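Local coordinates for Thg1-like uncharacterized protein (Bacillus thuringiensis, PDB 4KGM) that binds ATP and magnesium ions in a polymerase palm-like catalytic domain and probably adds nucleotides to tRNA, as tRNA(His) guanylyltransferases do, at residues Y37-D48 / M116-A126. Sequence-based numbering, arbitrary orientation.
Sequences YTKGCAKPFDQD and MREKYPDKPLA. With ATP (adenosine-5'-triphosphate), chain E.
Tyr37 packs its ring against Met116 at the end of helix 97-119 and against residues 123-126 beyond it, in the polymerase palm-like domain of this Thg1-like protein. The CB of Ala126 lies over one ring face, 3.9 Å from the centroid of the Tyr37 ring, a CH-pi contact displaced toward the rim. Pro124 O sits at the ring edge, in plane, 3.1 Å from Tyr37 CE1. With CG anti to the backbone N (chi1 -179°), the ring carries its hydroxyl across to Met116, whose CG is 3.2 Å from Tyr37 OH. Water 1 joins the two segments there: it accepts from Tyr37 OH at 2.7 Å and donates to Pro124 O. The Lys123 and Tyr37 side chains cross at about a right angle, with Lys123 CG 3.7 Å from Tyr37 CE1. The lysine chain bends at chi2 (87°), then extends until NZ is 3.1 Å from Cys41 SG.

The other end of the contact is polar. Tyr120 OH donates to Asp48 OD2 at 2.9 Å, on the anti side of the carboxylate and 15° out of its plane. The Tyr120 ring turns its edge to Asp48 CB.

Type I turn 120-123 sets Tyr120 and Lys123 on the side facing 37-48. Phe34 stacks on Tyr37, and Asn113 OD1 holds Ala126 N. Segment 37-48 also lines the ATP pocket with Thr38, Ala42, Pro44 and Asp46. Asp46 N gives a weak hydrogen bond to ATP N1. Asp46 is also the N-cap of helix 47-63: OD2 accepts from Leu49 N, while OD1 accepts from Ala42 N at 3.1 Å.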
loop_
_atom_site.group_PDB
_atom_site.type_symbol
_atom_site.label_atom_id
_atom_site.label_comp_id
_atom_site.label_asym_id
_atom_site.label_seq_id
_atom_site.Cartn_x
_atom_site.Cartn_y
_atom_site.Cartn_z
ATOM N N TYR A 37 -30.443 -1.595 12.376
ATOM C CA TYR A 37 -31.181 -0.752 11.444
ATOM C C TYR A 37 -32.398 -1.471 10.868
ATOM O O TYR A 37 -33.444 -0.859 10.654
ATOM C CB TYR A 37 -30.266 -0.279 10.312
ATOM C CG TYR A 37 -30.949 0.626 9.311
ATOM C CD1 TYR A 37 -31.090 1.985 9.560
ATOM C CD2 TYR A 37 -31.447 0.122 8.115
ATOM C CE1 TYR A 37 -31.711 2.815 8.650
ATOM C CE2 TYR A 37 -32.071 0.947 7.197
ATOM C CZ TYR A 37 -32.199 2.292 7.471
ATOM O OH TYR A 37 -32.818 3.120 6.567
ATOM N N THR A 38 -32.256 -2.768 10.616
ATOM C CA THR A 38 -33.354 -3.554 10.062
ATOM C C THR A 38 -34.232 -4.154 11.157
ATOM O O THR A 38 -35.267 -4.757 10.871
ATOM C CB THR A 38 -32.849 -4.675 9.129
ATOM O OG1 THR A 38 -32.037 -5.593 9.872
ATOM C CG2 THR A 38 -32.037 -4.088 7.984
ATOM N N LYS A 39 -33.813 -3.988 12.410
ATOM C CA LYS A 39 -34.617 -4.429 13.545
ATOM C C LYS A 39 -35.894 -3.603 13.620
ATOM O O LYS A 39 -35.943 -2.571 14.291
ATOM C CB LYS A 39 -33.830 -4.311 14.852
ATOM N N GLY A 40 -36.925 -4.064 12.920
ATOM C CA GLY A 40 -38.176 -3.339 12.820
ATOM C C GLY A 40 -38.746 -3.478 11.424
ATOM O O GLY A 40 -39.845 -3.001 11.134
ATOM N N CYS A 41 -37.988 -4.138 10.554
ATOM C CA CYS A 41 -38.421 -4.388 9.186
ATOM C C CYS A 41 -39.099 -5.748 9.069
ATOM O O CYS A 41 -39.009 -6.578 9.974
ATOM C CB CYS A 41 -37.235 -4.307 8.220
ATOM S SG CYS A 41 -36.511 -2.656 8.044
ATOM N N ALA A 42 -39.775 -5.968 7.946
ATOM C CA ALA A 42 -40.471 -7.225 7.701
ATOM C C ALA A 42 -39.493 -8.385 7.545
ATOM O O ALA A 42 -38.681 -8.410 6.619
ATOM C CB ALA A 42 -41.359 -7.108 6.470
ATOM N N LYS A 43 -39.574 -9.343 8.463
ATOM C CA LYS A 43 -38.735 -10.533 8.411
ATOM C C LYS A 43 -39.506 -11.680 7.759
ATOM O O LYS A 43 -40.723 -11.774 7.918
ATOM C CB LYS A 43 -38.278 -10.923 9.819
ATOM N N PRO A 44 -38.804 -12.556 7.021
ATOM C CA PRO A 44 -37.354 -12.539 6.795
ATOM C C PRO A 44 -36.931 -11.561 5.698
ATOM O O PRO A 44 -35.788 -11.105 5.700
ATOM C CB PRO A 44 -37.063 -13.973 6.353
ATOM C CG PRO A 44 -38.305 -14.390 5.649
ATOM C CD PRO A 44 -39.443 -13.721 6.382
ATOM N N PHE A 45 -37.839 -11.245 4.781
ATOM C CA PHE A 45 -37.514 -10.363 3.666
ATOM C C PHE A 45 -38.463 -9.170 3.591
ATOM O O PHE A 45 -39.683 -9.334 3.589
ATOM C CB PHE A 45 -37.532 -11.141 2.348
ATOM N N ASP A 46 -37.893 -7.969 3.534
ATOM C CA ASP A 46 -38.680 -6.745 3.430
ATOM C C ASP A 46 -38.613 -6.173 2.013
ATOM O O ASP A 46 -37.534 -5.854 1.513
ATOM C CB ASP A 46 -38.195 -5.710 4.448
ATOM C CG ASP A 46 -39.045 -4.453 4.455
ATOM O OD1 ASP A 46 -40.014 -4.390 5.242
ATOM O OD2 ASP A 46 -38.746 -3.526 3.673
ATOM N N GLN A 47 -39.772 -6.047 1.374
ATOM C CA GLN A 47 -39.849 -5.565 -0.002
ATOM C C GLN A 47 -39.445 -4.097 -0.112
ATOM O O GLN A 47 -38.826 -3.689 -1.092
ATOM C CB GLN A 47 -41.262 -5.763 -0.557
ATOM C CG GLN A 47 -41.422 -5.403 -2.029
ATOM C CD GLN A 47 -40.932 -6.499 -2.958
ATOM O OE1 GLN A 47 -40.718 -7.636 -2.537
ATOM N NE2 GLN A 47 -40.755 -6.161 -4.231
ATOM N N ASP A 48 -39.800 -3.305 0.895
ATOM C CA ASP A 48 -39.471 -1.882 0.903
ATOM C C ASP A 48 -37.969 -1.647 1.036
ATOM O O ASP A 48 -37.402 -0.799 0.347
ATOM C CB ASP A 48 -40.218 -1.158 2.026
ATOM C CG ASP A 48 -41.670 -0.894 1.684
ATOM O OD1 ASP A 48 -41.973 -0.701 0.486
ATOM O OD2 ASP A 48 -42.508 -0.876 2.610
ATOM N N MET A 116 -35.353 5.754 1.707
ATOM C CA MET A 116 -35.881 5.103 2.898
ATOM C C MET A 116 -36.683 6.062 3.777
ATOM O O MET A 116 -37.589 5.642 4.496
ATOM C CB MET A 116 -34.750 4.461 3.703
ATOM C CG MET A 116 -35.166 3.209 4.445
ATOM S SD MET A 116 -35.662 1.876 3.335
ATOM C CE MET A 116 -36.313 0.697 4.512
ATOM N N ARG A 117 -36.354 7.344 3.710
ATOM C CA ARG A 117 -37.061 8.339 4.497
ATOM C C ARG A 117 -38.522 8.363 4.077
ATOM O O ARG A 117 -39.419 8.531 4.903
ATOM C CB ARG A 117 -36.433 9.720 4.308
ATOM C CG ARG A 117 -35.270 10.007 5.243
ATOM C CD ARG A 117 -35.531 9.456 6.635
ATOM N NE ARG A 117 -34.762 10.161 7.656
ATOM C CZ ARG A 117 -33.761 9.620 8.344
ATOM N NH1 ARG A 117 -33.220 8.477 7.943
ATOM N NH2 ARG A 117 -33.300 10.223 9.431
ATOM N N GLU A 118 -38.749 8.206 2.777
ATOM C CA GLU A 118 -40.074 8.385 2.194
ATOM C C GLU A 118 -41.129 7.607 2.974
ATOM O O GLU A 118 -42.144 8.163 3.392
ATOM C CB GLU A 118 -40.089 7.935 0.731
ATOM C CG GLU A 118 -39.131 8.687 -0.176
ATOM C CD GLU A 118 -39.150 8.162 -1.601
ATOM O OE1 GLU A 118 -38.219 8.489 -2.368
ATOM O OE2 GLU A 118 -40.095 7.424 -1.953
ATOM N N LYS A 119 -40.878 6.316 3.166
ATOM C CA LYS A 119 -41.835 5.443 3.837
ATOM C C LYS A 119 -41.470 5.209 5.299
ATOM O O LYS A 119 -42.279 4.695 6.072
ATOM C CB LYS A 119 -41.938 4.103 3.103
ATOM N N TYR A 120 -40.251 5.579 5.674
ATOM C CA TYR A 120 -39.789 5.370 7.042
ATOM C C TYR A 120 -38.985 6.554 7.568
ATOM O O TYR A 120 -37.787 6.425 7.819
ATOM C CB TYR A 120 -38.942 4.097 7.128
ATOM C CG TYR A 120 -39.651 2.849 6.650
ATOM C CD1 TYR A 120 -39.578 2.450 5.320
ATOM C CD2 TYR A 120 -40.391 2.068 7.529
ATOM C CE1 TYR A 120 -40.225 1.311 4.880
ATOM C CE2 TYR A 120 -41.040 0.927 7.097
ATOM C CZ TYR A 120 -40.953 0.554 5.772
ATOM O OH TYR A 120 -41.598 -0.581 5.340
ATOM N N PRO A 121 -39.641 7.711 7.753
ATOM C CA PRO A 121 -38.923 8.901 8.222
ATOM C C PRO A 121 -38.477 8.781 9.677
ATOM O O PRO A 121 -37.702 9.612 10.152
ATOM C CB PRO A 121 -39.961 10.016 8.070
ATOM C CG PRO A 121 -41.272 9.324 8.178
ATOM C CD PRO A 121 -41.077 7.975 7.549
ATOM N N ASP A 122 -38.960 7.755 10.371
ATOM C CA ASP A 122 -38.599 7.534 11.766
ATOM C C ASP A 122 -37.319 6.711 11.887
ATOM O O ASP A 122 -36.679 6.693 12.941
ATOM C CB ASP A 122 -39.744 6.847 12.514
ATOM N N LYS A 123 -36.955 6.029 10.805
ATOM C CA LYS A 123 -35.733 5.231 10.765
ATOM C C LYS A 123 -34.517 6.117 11.016
ATOM O O LYS A 123 -34.451 7.239 10.513
ATOM C CB LYS A 123 -35.590 4.548 9.404
ATOM C CG LYS A 123 -35.314 3.052 9.463
ATOM C CD LYS A 123 -36.604 2.252 9.538
ATOM C CE LYS A 123 -36.342 0.759 9.405
ATOM N NZ LYS A 123 -37.604 -0.033 9.370
ATOM N N PRO A 124 -33.551 5.621 11.804
ATOM C CA PRO A 124 -32.312 6.371 12.032
ATOM C C PRO A 124 -31.453 6.406 10.771
ATOM O O PRO A 124 -31.771 5.737 9.787
ATOM C CB PRO A 124 -31.614 5.569 13.135
ATOM C CG PRO A 124 -32.146 4.185 12.987
ATOM C CD PRO A 124 -33.570 4.341 12.534
ATOM N N LEU A 125 -30.375 7.178 10.799
ATOM C CA LEU A 125 -29.505 7.299 9.635
ATOM C C LEU A 125 -28.783 5.991 9.329
ATOM O O LEU A 125 -28.202 5.365 10.216
ATOM C CB LEU A 125 -28.498 8.432 9.834
ATOM C CG LEU A 125 -29.110 9.832 9.856
ATOM C CD1 LEU A 125 -28.048 10.885 10.131
ATOM C CD2 LEU A 125 -29.824 10.107 8.541
ATOM N N ALA A 126 -28.835 5.581 8.066
ATOM C CA ALA A 126 -28.124 4.392 7.615
ATOM C C ALA A 126 -26.743 4.773 7.101
ATOM O O ALA A 126 -26.587 5.779 6.406
ATOM C CB ALA A 126 -28.915 3.678 6.530
HETATM P PG ATP E . -21.663 -4.932 10.294
HETATM O O1G ATP E . -20.883 -6.214 10.466
HETATM O O2G ATP E . -21.122 -3.756 11.074
HETATM O O3G ATP E . -21.996 -4.611 8.857
HETATM P PB ATP E . -24.287 -5.985 10.233
HETATM O O1B ATP E . -24.635 -5.200 8.991
HETATM O O2B ATP E . -25.369 -6.266 11.247
HETATM O O3B ATP E . -23.078 -5.251 11.005
HETATM P PA ATP E . -24.241 -8.195 8.546
HETATM O O1A ATP E . -23.742 -9.619 8.582
HETATM O O2A ATP E . -24.028 -7.341 7.320
HETATM O O3A ATP E . -23.649 -7.403 9.814
HETATM O "O5'" ATP E . -25.813 -8.178 8.898
HETATM C "C5'" ATP E . -26.791 -7.958 7.885
HETATM C "C4'" ATP E . -28.163 -7.837 8.538
HETATM O "O4'" ATP E . -29.086 -7.173 7.673
HETATM C "C3'" ATP E . -28.754 -9.200 8.864
HETATM O "O3'" ATP E . -28.790 -9.388 10.281
HETATM C "C2'" ATP E . -30.165 -9.180 8.307
HETATM O "O2'" ATP E . -31.108 -9.506 9.332
HETATM C "C1'" ATP E . -30.382 -7.758 7.815
HETATM N N9 ATP E . -31.115 -7.747 6.522
HETATM C C8 ATP E . -30.567 -7.859 5.298
HETATM N N7 ATP E . -31.517 -7.809 4.329
HETATM C C5 ATP E . -32.707 -7.658 4.937
HETATM C C6 ATP E . -34.120 -7.535 4.507
HETATM N N6 ATP E . -34.459 -7.562 3.195
HETATM N N1 ATP E . -35.059 -7.392 5.469
HETATM C C2 ATP E . -34.736 -7.363 6.775
HETATM N N3 ATP E . -33.478 -7.470 7.236
HETATM C C4 ATP E . -32.437 -7.617 6.382
HETATM O O HOH W 1 -32.626 5.732 7.125
#